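PDB 5NMU: Cbs-cp12 from Microcystis aeruginosa PCC 7806, which joins a pair of CBS domains to a CP12 domain in a hexamer and probably takes part in the redox regulation of photosynthesis. Local coordinates for residues A[15-20]-A[112-117]; A[20-25]-A[72-77]; A[38-43]-A[50-55]. All blocks are in the same frame, centred on the assembly; numbering follows the deposited sequence.

Contact 1. Residues A[15-20]-A[112-117]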
loop_
_atom_site.group_PDB
_atom_site.type_symbol
_atom_site.label_atom_id
_atom_site.label_comp_id
_atom_site.label_asym_id
_atom_site.label_seq_id
_atom_site.Cartn_x
_atom_site.Cartn_y
_atom_site.Cartn_z
ATOM N N VAL A 15 5.430 27.819 -14.733
ATOM C CA VAL A 15 5.297 27.195 -13.432
ATOM C C VAL A 15 4.988 28.322 -12.449
ATOM O O VAL A 15 5.458 29.413 -12.621
ATOM C CB VAL A 15 6.520 26.351 -13.047
ATOM C CG1 VAL A 15 7.786 27.190 -12.887
ATOM C CG2 VAL A 15 6.216 25.534 -11.798
ATOM N N VAL A 16 4.127 28.022 -11.485
ATOM C CA VAL A 16 3.615 28.951 -10.495
ATOM C C VAL A 16 3.976 28.366 -9.155
ATOM O O VAL A 16 3.845 27.123 -8.973
ATOM C CB VAL A 16 2.051 28.949 -10.523
ATOM C CG1 VAL A 16 1.506 30.088 -9.682
ATOM C CG2 VAL A 16 1.562 29.089 -11.950
ATOM N N THR A 17 4.392 29.233 -8.225
ATOM C CA THR A 17 4.699 28.812 -6.873
ATOM C C THR A 17 3.689 29.417 -5.870
ATOM O O THR A 17 2.941 30.313 -6.214
ATOM C CB THR A 17 6.129 29.201 -6.467
ATOM O OG1 THR A 17 6.203 30.581 -6.327
ATOM C CG2 THR A 17 7.163 28.801 -7.506
ATOM N N ILE A 18 3.699 28.908 -4.638
ATOM C CA ILE A 18 2.914 29.474 -3.527
ATOM C C ILE A 18 3.685 29.263 -2.231
ATOM O O ILE A 18 4.569 28.358 -2.132
ATOM C CB ILE A 18 1.498 28.830 -3.466
ATOM C CG1 ILE A 18 0.556 29.638 -2.555
ATOM C CG2 ILE A 18 1.549 27.368 -3.056
ATOM C CD1 ILE A 18 -0.880 29.222 -2.697
ATOM N N ARG A 19 3.424 30.087 -1.238
ATOM C CA ARG A 19 4.106 29.875 0.034
ATOM C C ARG A 19 3.384 28.791 0.827
ATOM O O ARG A 19 2.194 28.593 0.666
ATOM C CB ARG A 19 4.213 31.171 0.817
ATOM C CG ARG A 19 5.029 32.241 0.073
ATOM C CD ARG A 19 5.427 33.403 0.993
ATOM N NE ARG A 19 6.433 32.947 1.950
ATOM C CZ ARG A 19 7.734 32.745 1.674
ATOM N NH1 ARG A 19 8.248 32.991 0.454
ATOM N NH2 ARG A 19 8.540 32.306 2.637
ATOM N N GLY A 20 4.145 28.050 1.630
ATOM C CA GLY A 20 3.630 27.074 2.539
ATOM C C GLY A 20 2.627 27.626 3.550
ATOM O O GLY A 20 1.734 26.889 3.990
ATOM N N LYS A 112 19.343 24.263 -7.492
ATOM C CA LYS A 112 18.313 24.900 -6.671
ATOM C C LYS A 112 17.262 25.694 -7.484
ATOM O O LYS A 112 16.413 26.347 -6.876
ATOM C CB LYS A 112 18.982 25.834 -5.648
ATOM C CG LYS A 112 19.494 27.182 -6.207
ATOM C CD LYS A 112 20.067 28.014 -5.057
ATOM C CE LYS A 112 20.436 29.466 -5.377
ATOM N NZ LYS A 112 19.338 30.278 -5.979
ATOM N N THR A 113 17.361 25.666 -8.829
ATOM C CA THR A 113 16.568 26.528 -9.706
ATOM C C THR A 113 15.368 25.800 -10.317
ATOM O O THR A 113 15.520 24.804 -11.029
ATOM C CB THR A 113 17.394 27.190 -10.863
ATOM O OG1 THR A 113 18.487 27.976 -10.334
ATOM C CG2 THR A 113 16.516 28.147 -11.685
ATOM N N LEU A 114 14.187 26.361 -10.092
ATOM C CA LEU A 114 12.926 25.808 -10.563
ATOM C C LEU A 114 12.812 26.165 -12.023
ATOM O O LEU A 114 13.069 27.290 -12.376
ATOM C CB LEU A 114 11.758 26.409 -9.757
ATOM C CG LEU A 114 10.320 26.047 -10.192
ATOM C CD1 LEU A 114 10.105 24.554 -10.041
ATOM C CD2 LEU A 114 9.278 26.804 -9.392
ATOM N N LEU A 115 12.517 25.192 -12.876
ATOM C CA LEU A 115 12.382 25.440 -14.336
ATOM C C LEU A 115 10.970 25.225 -14.878
ATOM O O LEU A 115 10.629 25.741 -15.919
ATOM C CB LEU A 115 13.329 24.522 -15.125
ATOM C CG LEU A 115 14.821 24.702 -14.955
ATOM C CD1 LEU A 115 15.553 23.622 -15.742
ATOM C CD2 LEU A 115 15.239 26.091 -15.442
ATOM N N GLY A 116 10.182 24.405 -14.203
ATOM C CA GLY A 116 8.929 23.958 -14.754
ATOM C C GLY A 116 8.312 22.921 -13.838
ATOM O O GLY A 116 8.806 22.673 -12.713
ATOM N N ILE A 117 7.228 22.314 -14.322
ATOM C CA ILE A 117 6.524 21.272 -13.616
ATOM C C ILE A 117 6.185 20.211 -14.671
ATOM O O ILE A 117 5.809 20.527 -15.796
ATOM C CB ILE A 117 5.305 21.851 -12.876
ATOM C CG1 ILE A 117 4.656 20.823 -11.958
ATOM C CG2 ILE A 117 4.268 22.433 -13.849
ATOM C CD1 ILE A 117 3.623 21.465 -11.004
#
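Val15 and Thr17 meet Leu114 and Ile117 in an apolar contact between the two CBS repeats, near the surface of the pair. Residues 15-20 carry the short strand 17-18 of the first CBS range, and residues 112-117 run along strand 113-119 of the second. No hydrogen bond crosses. Val15 has the largest share of the contact. Its CG1 meets Leu114 CD2 at 3.8 Å, the two side chains reaching toward each other tip to tip. Its other methyl, CG2, comes obliquely to Ile117, 3.9 Å from CB. Between these two branches, Val15 CB rests 3.8 Å from Gly116 CA. The split follows from chi1 of 64°, which tucks CG1 between the backbone N and the carbonyl carbon and leaves CG2 anti to N. With an alanine in place of Val15, both methyls go, and Leu114 CD2 and Ile117 CB would probably each lose a packing partner. Thr17 adds one methyl: its CG2 slides past Leu114 in the opposite direction and lies 3.5 Å from CD2, a tight carbon pair. Leu115 and Gly116 form a classic beta bulge in strand 113-119, both facing Val108 of strand 105-110. Ile40 of strand 38-41 touches both Val15 and Ile117, and Tyr50 and Pro107 touch Leu114. Beyond the contact, Arg19 pairs with Glu42 and with Glu143 of a second subunit. Aliphatic carbons make the closest contacts here, so the two repeats meet by shape and apolar burial, not by directed polar bonds.

Contact 2. Residues A[20-25]-A[72-77]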
loop_
_atom_site.group_PDB
_atom_site.type_symbol
_atom_site.label_atom_id
_atom_site.label_comp_id
_atom_site.label_asym_id
_atom_site.label_seq_id
_atom_site.Cartn_x
_atom_site.Cartn_y
_atom_site.Cartn_z
ATOM N N GLY A 20 4.145 28.050 1.630
ATOM C CA GLY A 20 3.630 27.074 2.539
ATOM C C GLY A 20 2.627 27.626 3.550
ATOM O O GLY A 20 1.734 26.889 3.990
ATOM N N SER A 21 2.781 28.902 3.895
ATOM C CA SER A 21 1.924 29.593 4.835
ATOM C C SER A 21 0.594 30.021 4.244
ATOM O O SER A 21 -0.250 30.489 4.972
ATOM C CB SER A 21 2.646 30.819 5.355
ATOM O OG SER A 21 3.050 31.614 4.264
ATOM N N ALA A 22 0.409 29.903 2.923
ATOM C CA ALA A 22 -0.822 30.356 2.300
ATOM C C ALA A 22 -1.938 29.390 2.658
ATOM O O ALA A 22 -1.687 28.218 3.009
ATOM C CB ALA A 22 -0.687 30.410 0.801
ATOM N N THR A 23 -3.166 29.866 2.515
ATOM C CA THR A 23 -4.342 29.049 2.857
ATOM C C THR A 23 -4.593 28.120 1.678
ATOM O O THR A 23 -4.259 28.475 0.515
ATOM C CB THR A 23 -5.597 29.908 3.077
ATOM O OG1 THR A 23 -5.943 30.586 1.857
ATOM C CG2 THR A 23 -5.374 30.943 4.207
ATOM N N VAL A 24 -5.235 26.989 1.950
ATOM C CA VAL A 24 -5.619 26.071 0.902
ATOM C C VAL A 24 -6.581 26.801 -0.076
ATOM O O VAL A 24 -6.525 26.603 -1.290
ATOM C CB VAL A 24 -6.162 24.748 1.515
ATOM C CG1 VAL A 24 -6.787 23.805 0.478
ATOM C CG2 VAL A 24 -5.074 24.043 2.305
ATOM N N ALA A 25 -7.450 27.667 0.446
ATOM C CA ALA A 25 -8.289 28.513 -0.396
ATOM C C ALA A 25 -7.505 29.356 -1.401
ATOM O O ALA A 25 -7.941 29.523 -2.558
ATOM C CB ALA A 25 -9.183 29.434 0.480
ATOM N N MET A 72 -7.506 26.059 6.761
ATOM C CA MET A 72 -6.330 25.152 6.513
ATOM C C MET A 72 -5.190 25.794 5.679
ATOM O O MET A 72 -5.438 26.551 4.728
ATOM C CB MET A 72 -6.779 23.868 5.816
ATOM C CG MET A 72 -7.444 22.841 6.712
ATOM S SD MET A 72 -7.385 21.191 5.960
ATOM C CE MET A 72 -5.789 20.529 6.395
ATOM N N ARG A 73 -3.941 25.443 6.003
ATOM C CA ARG A 73 -2.781 25.995 5.303
ATOM C C ARG A 73 -2.128 24.941 4.413
ATOM O O ARG A 73 -2.289 23.755 4.630
ATOM C CB ARG A 73 -1.761 26.506 6.308
ATOM C CG ARG A 73 -2.292 27.603 7.230
ATOM C CD ARG A 73 -2.522 28.912 6.507
ATOM N NE ARG A 73 -2.997 29.953 7.423
ATOM C CZ ARG A 73 -3.108 31.244 7.128
ATOM N NH1 ARG A 73 -2.787 31.728 5.924
ATOM N NH2 ARG A 73 -3.534 32.067 8.062
ATOM N N VAL A 74 -1.391 25.407 3.413
ATOM C CA VAL A 74 -0.732 24.551 2.442
ATOM C C VAL A 74 0.257 23.626 3.130
ATOM O O VAL A 74 0.305 22.443 2.820
ATOM C CB VAL A 74 -0.039 25.367 1.334
ATOM C CG1 VAL A 74 0.897 24.506 0.477
ATOM C CG2 VAL A 74 -1.096 25.993 0.443
ATOM N N TYR A 75 0.988 24.137 4.119
ATOM C CA TYR A 75 1.933 23.286 4.826
ATOM C C TYR A 75 1.309 22.040 5.434
ATOM O O TYR A 75 2.020 21.024 5.579
ATOM C CB TYR A 75 2.716 24.061 5.877
ATOM C CG TYR A 75 1.948 24.554 7.080
ATOM C CD1 TYR A 75 1.693 23.706 8.161
ATOM C CD2 TYR A 75 1.549 25.900 7.178
ATOM C CE1 TYR A 75 1.063 24.166 9.297
ATOM C CE2 TYR A 75 0.882 26.366 8.319
ATOM C CZ TYR A 75 0.642 25.477 9.337
ATOM O OH TYR A 75 0.042 25.897 10.431
ATOM N N GLU A 76 0.013 22.099 5.774
ATOM C CA GLU A 76 -0.635 20.934 6.354
ATOM C C GLU A 76 -0.902 19.840 5.328
ATOM O O GLU A 76 -1.091 18.723 5.726
ATOM C CB GLU A 76 -1.950 21.293 7.051
ATOM C CG GLU A 76 -1.849 22.369 8.137
ATOM C CD GLU A 76 -3.227 22.812 8.588
ATOM O OE1 GLU A 76 -3.939 22.006 9.218
ATOM O OE2 GLU A 76 -3.621 23.935 8.258
ATOM N N ILE A 77 -0.945 20.143 4.025
ATOM C CA ILE A 77 -1.254 19.129 3.006
ATOM C C ILE A 77 -0.122 18.831 1.995
ATOM O O ILE A 77 -0.140 17.775 1.350
ATOM C CB ILE A 77 -2.584 19.421 2.269
ATOM C CG1 ILE A 77 -2.584 20.753 1.577
ATOM C CG2 ILE A 77 -3.744 19.404 3.269
ATOM C CD1 ILE A 77 -3.722 20.914 0.581
#
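Met72 O receives the backbone N of Val24 at 2.8 Å, the shortest polar bond between the two segments. The N-H points almost straight at the oxygen, at 165°, but the donor is tilted 29° from the carbonyl plane. Thr23 CA also brings its hydrogen to this oxygen. Ala22 O takes Val74 N at 2.9 Å. These two backbone bonds flank Thr23 and Arg73, which form a single bridge. Gly20 O takes Tyr75 N on a lone pair, in the carbonyl plane. The residues leading into helix 24-34 of the first CBS repeat are thus bonded by their backbone to 72-77, about where the second CBS range begins. The Arg73 side chain bends at chi2 (-70°) and crosses Thr23 obliquely, with Thr23 CG2 over one face of the guanidinium, 3.2 Å from NH1. A weak bond runs from Arg73 NH1 to Ser21 O. Arg73 makes salt bridges with Glu147 (through NH1) and Asp148 (through NH2) of a second subunit, which probably balance its charge. Glu76 OE2 accepts Arg73 N at 2.7 Å on its anti side, with the donor well out of the carboxylate plane. Val24 CG2 packs against Met72 CB at 3.9 Å and Ile77 CD1 at 3.8 Å. Thr23 is the N-cap of helix 24-34, its OG1 bonded to Asp26 N. Helix 55-63 lies against Val24, Met72 and Ile77 through Val62, while Val53 of strand 51-54 touches Val74 and Ile77.

Contact 3. Residues A[38-43]-A[50-55]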
loop_
_atom_site.group_PDB
_atom_site.type_symbol
_atom_site.label_atom_id
_atom_site.label_comp_id
_atom_site.label_asym_id
_atom_site.label_seq_id
_atom_site.Cartn_x
_atom_site.Cartn_y
_atom_site.Cartn_z
ATOM N N GLY A 38 -1.035 21.267 -10.073
ATOM C CA GLY A 38 -0.008 21.259 -9.047
ATOM C C GLY A 38 0.590 22.641 -8.888
ATOM O O GLY A 38 0.708 23.358 -9.861
ATOM N N LEU A 39 0.877 23.037 -7.654
ATOM C CA LEU A 39 1.620 24.245 -7.366
ATOM C C LEU A 39 2.876 23.872 -6.615
ATOM O O LEU A 39 2.866 23.053 -5.673
ATOM C CB LEU A 39 0.846 25.184 -6.449
ATOM C CG LEU A 39 -0.422 25.749 -6.929
ATOM C CD1 LEU A 39 -1.131 26.460 -5.747
ATOM C CD2 LEU A 39 -0.131 26.694 -8.094
ATOM N N ILE A 40 3.968 24.524 -6.994
ATOM C CA ILE A 40 5.230 24.276 -6.328
ATOM C C ILE A 40 5.318 25.210 -5.122
ATOM O O ILE A 40 5.008 26.406 -5.211
ATOM C CB ILE A 40 6.397 24.537 -7.274
ATOM C CG1 ILE A 40 6.297 23.701 -8.540
ATOM C CG2 ILE A 40 7.697 24.345 -6.531
ATOM C CD1 ILE A 40 6.090 22.231 -8.309
ATOM N N VAL A 41 5.762 24.675 -3.999
ATOM C CA VAL A 41 5.898 25.455 -2.787
ATOM C C VAL A 41 7.316 26.081 -2.706
ATOM O O VAL A 41 8.368 25.370 -2.759
ATOM C CB VAL A 41 5.680 24.592 -1.568
ATOM C CG1 VAL A 41 6.040 25.358 -0.283
ATOM C CG2 VAL A 41 4.219 24.087 -1.540
ATOM N N GLU A 42 7.312 27.375 -2.450
ATOM C CA GLU A 42 8.482 28.233 -2.584
ATOM C C GLU A 42 9.491 27.956 -1.452
ATOM O O GLU A 42 9.128 28.033 -0.317
ATOM C CB GLU A 42 7.993 29.697 -2.538
ATOM C CG GLU A 42 9.086 30.761 -2.644
ATOM C CD GLU A 42 8.515 32.159 -2.879
ATOM O OE1 GLU A 42 7.330 32.383 -2.529
ATOM O OE2 GLU A 42 9.264 33.022 -3.423
ATOM N N PRO A 43 10.753 27.614 -1.769
ATOM C CA PRO A 43 11.780 27.480 -0.741
ATOM C C PRO A 43 11.898 28.761 0.047
ATOM O O PRO A 43 11.797 29.843 -0.522
ATOM C CB PRO A 43 13.057 27.263 -1.553
ATOM C CG PRO A 43 12.585 26.616 -2.820
ATOM C CD PRO A 43 11.275 27.271 -3.109
ATOM N N TYR A 50 12.311 22.289 -2.187
ATOM C CA TYR A 50 11.055 22.510 -2.862
ATOM C C TYR A 50 9.968 21.618 -2.286
ATOM O O TYR A 50 10.236 20.588 -1.716
ATOM C CB TYR A 50 11.169 22.291 -4.390
ATOM C CG TYR A 50 11.878 23.437 -5.074
ATOM C CD1 TYR A 50 13.267 23.448 -5.183
ATOM C CD2 TYR A 50 11.169 24.513 -5.558
ATOM C CE1 TYR A 50 13.928 24.495 -5.799
ATOM C CE2 TYR A 50 11.816 25.595 -6.139
ATOM C CZ TYR A 50 13.197 25.572 -6.270
ATOM O OH TYR A 50 13.819 26.614 -6.866
ATOM N N GLY A 51 8.738 22.063 -2.435
ATOM C CA GLY A 51 7.589 21.258 -2.041
ATOM C C GLY A 51 6.585 21.339 -3.151
ATOM O O GLY A 51 6.784 22.103 -4.098
ATOM N N ILE A 52 5.539 20.541 -3.045
ATOM C CA ILE A 52 4.477 20.504 -4.027
ATOM C C ILE A 52 3.153 20.218 -3.308
ATOM O O ILE A 52 3.102 19.451 -2.351
ATOM C CB ILE A 52 4.747 19.462 -5.161
ATOM C CG1 ILE A 52 3.715 19.621 -6.326
ATOM C CG2 ILE A 52 4.743 18.029 -4.603
ATOM C CD1 ILE A 52 4.158 18.926 -7.598
ATOM N N VAL A 53 2.101 20.860 -3.802
ATOM C CA VAL A 53 0.723 20.578 -3.431
ATOM C C VAL A 53 -0.066 20.366 -4.738
ATOM O O VAL A 53 0.090 21.147 -5.725
ATOM C CB VAL A 53 0.152 21.669 -2.491
ATOM C CG1 VAL A 53 0.127 23.047 -3.090
ATOM C CG2 VAL A 53 -1.238 21.283 -2.057
ATOM N N THR A 54 -0.828 19.274 -4.752
ATOM C CA THR A 54 -1.515 18.796 -5.957
ATOM C C THR A 54 -2.986 18.791 -5.795
ATOM O O THR A 54 -3.492 18.846 -4.660
ATOM C CB THR A 54 -1.150 17.351 -6.314
ATOM O OG1 THR A 54 -1.710 16.429 -5.361
ATOM C CG2 THR A 54 0.382 17.193 -6.405
ATOM N N GLU A 55 -3.680 18.704 -6.926
ATOM C CA GLU A 55 -5.137 18.488 -6.921
ATOM C C GLU A 55 -5.611 17.344 -6.021
ATOM O O GLU A 55 -6.678 17.447 -5.392
ATOM C CB GLU A 55 -5.672 18.299 -8.336
ATOM C CG GLU A 55 -5.117 17.076 -9.070
ATOM C CD GLU A 55 -5.703 16.914 -10.448
ATOM O OE1 GLU A 55 -6.483 17.770 -10.823
ATOM O OE2 GLU A 55 -5.362 15.931 -11.171
#
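Strands 38-41 and 51-54 form a beta hairpin, and Pro43 meets Tyr50 just beyond its paired residues. Pro43 CG sits over the centre of the Tyr50 ring, 3.5 Å from the centroid, a CH-pi contact. Ile40 CG2 comes to the edge of the same ring, 3.6 Å from CD2; chi1 of -57° places this methyl anti to the backbone N, on the Tyr50 side. The Tyr50 hydroxyl hydrogen-bonds to Lys112 O of the second repeat. The strands are antiparallel, at 156°. Leu39 and Val53 are a hydrogen-bonded pair, with Leu39 N to Val53 O at 2.8 Å and Val53 N to Leu39 O at 3.0 Å. Val41 and Gly51 make the second such pair. Here Val41 N stands above the carbonyl plane of Gly51 O, 61° out of it, and the return bond from Gly51 N is weak. The hairpin belongs to the three-stranded mixed sheet of the first CBS repeat, in which strand 17-18 runs parallel beside 38-41. On one sheet face Ile40 CD1 meets Ile52 CD1 at 3.9 Å, and Ile40 continues to Leu114 and Ile117 of the second repeat. On the other, Leu39 CB lies 4.0 Å from Val53 CG1, and Leu39 packs on helix 24-34 at Ala27, Leu30 and Met31.

From the N terminus, residues 15-20 come first and wait longest for their partner. Contact 1 closes the outermost loop when the chain reaches 112-117. Gly20 is shared by contacts 1 and 2. The loop of contact 2 closes at 72-77 and is nested inside that of contact 1. Contact 3 is the innermost: the short hairpin loop between 38-43 and 50-55 lies within both. No loops cross. Contact 1 reaches the sheet of contact 3 through strand 17-18, the neighbour of 38-41, and their centres are about 7 Å apart. Val74 of contact 2 packs on Val41 and Val53 of contact 3. Together they tie the sheet and the start of helix 24-34 to the second CBS repeat.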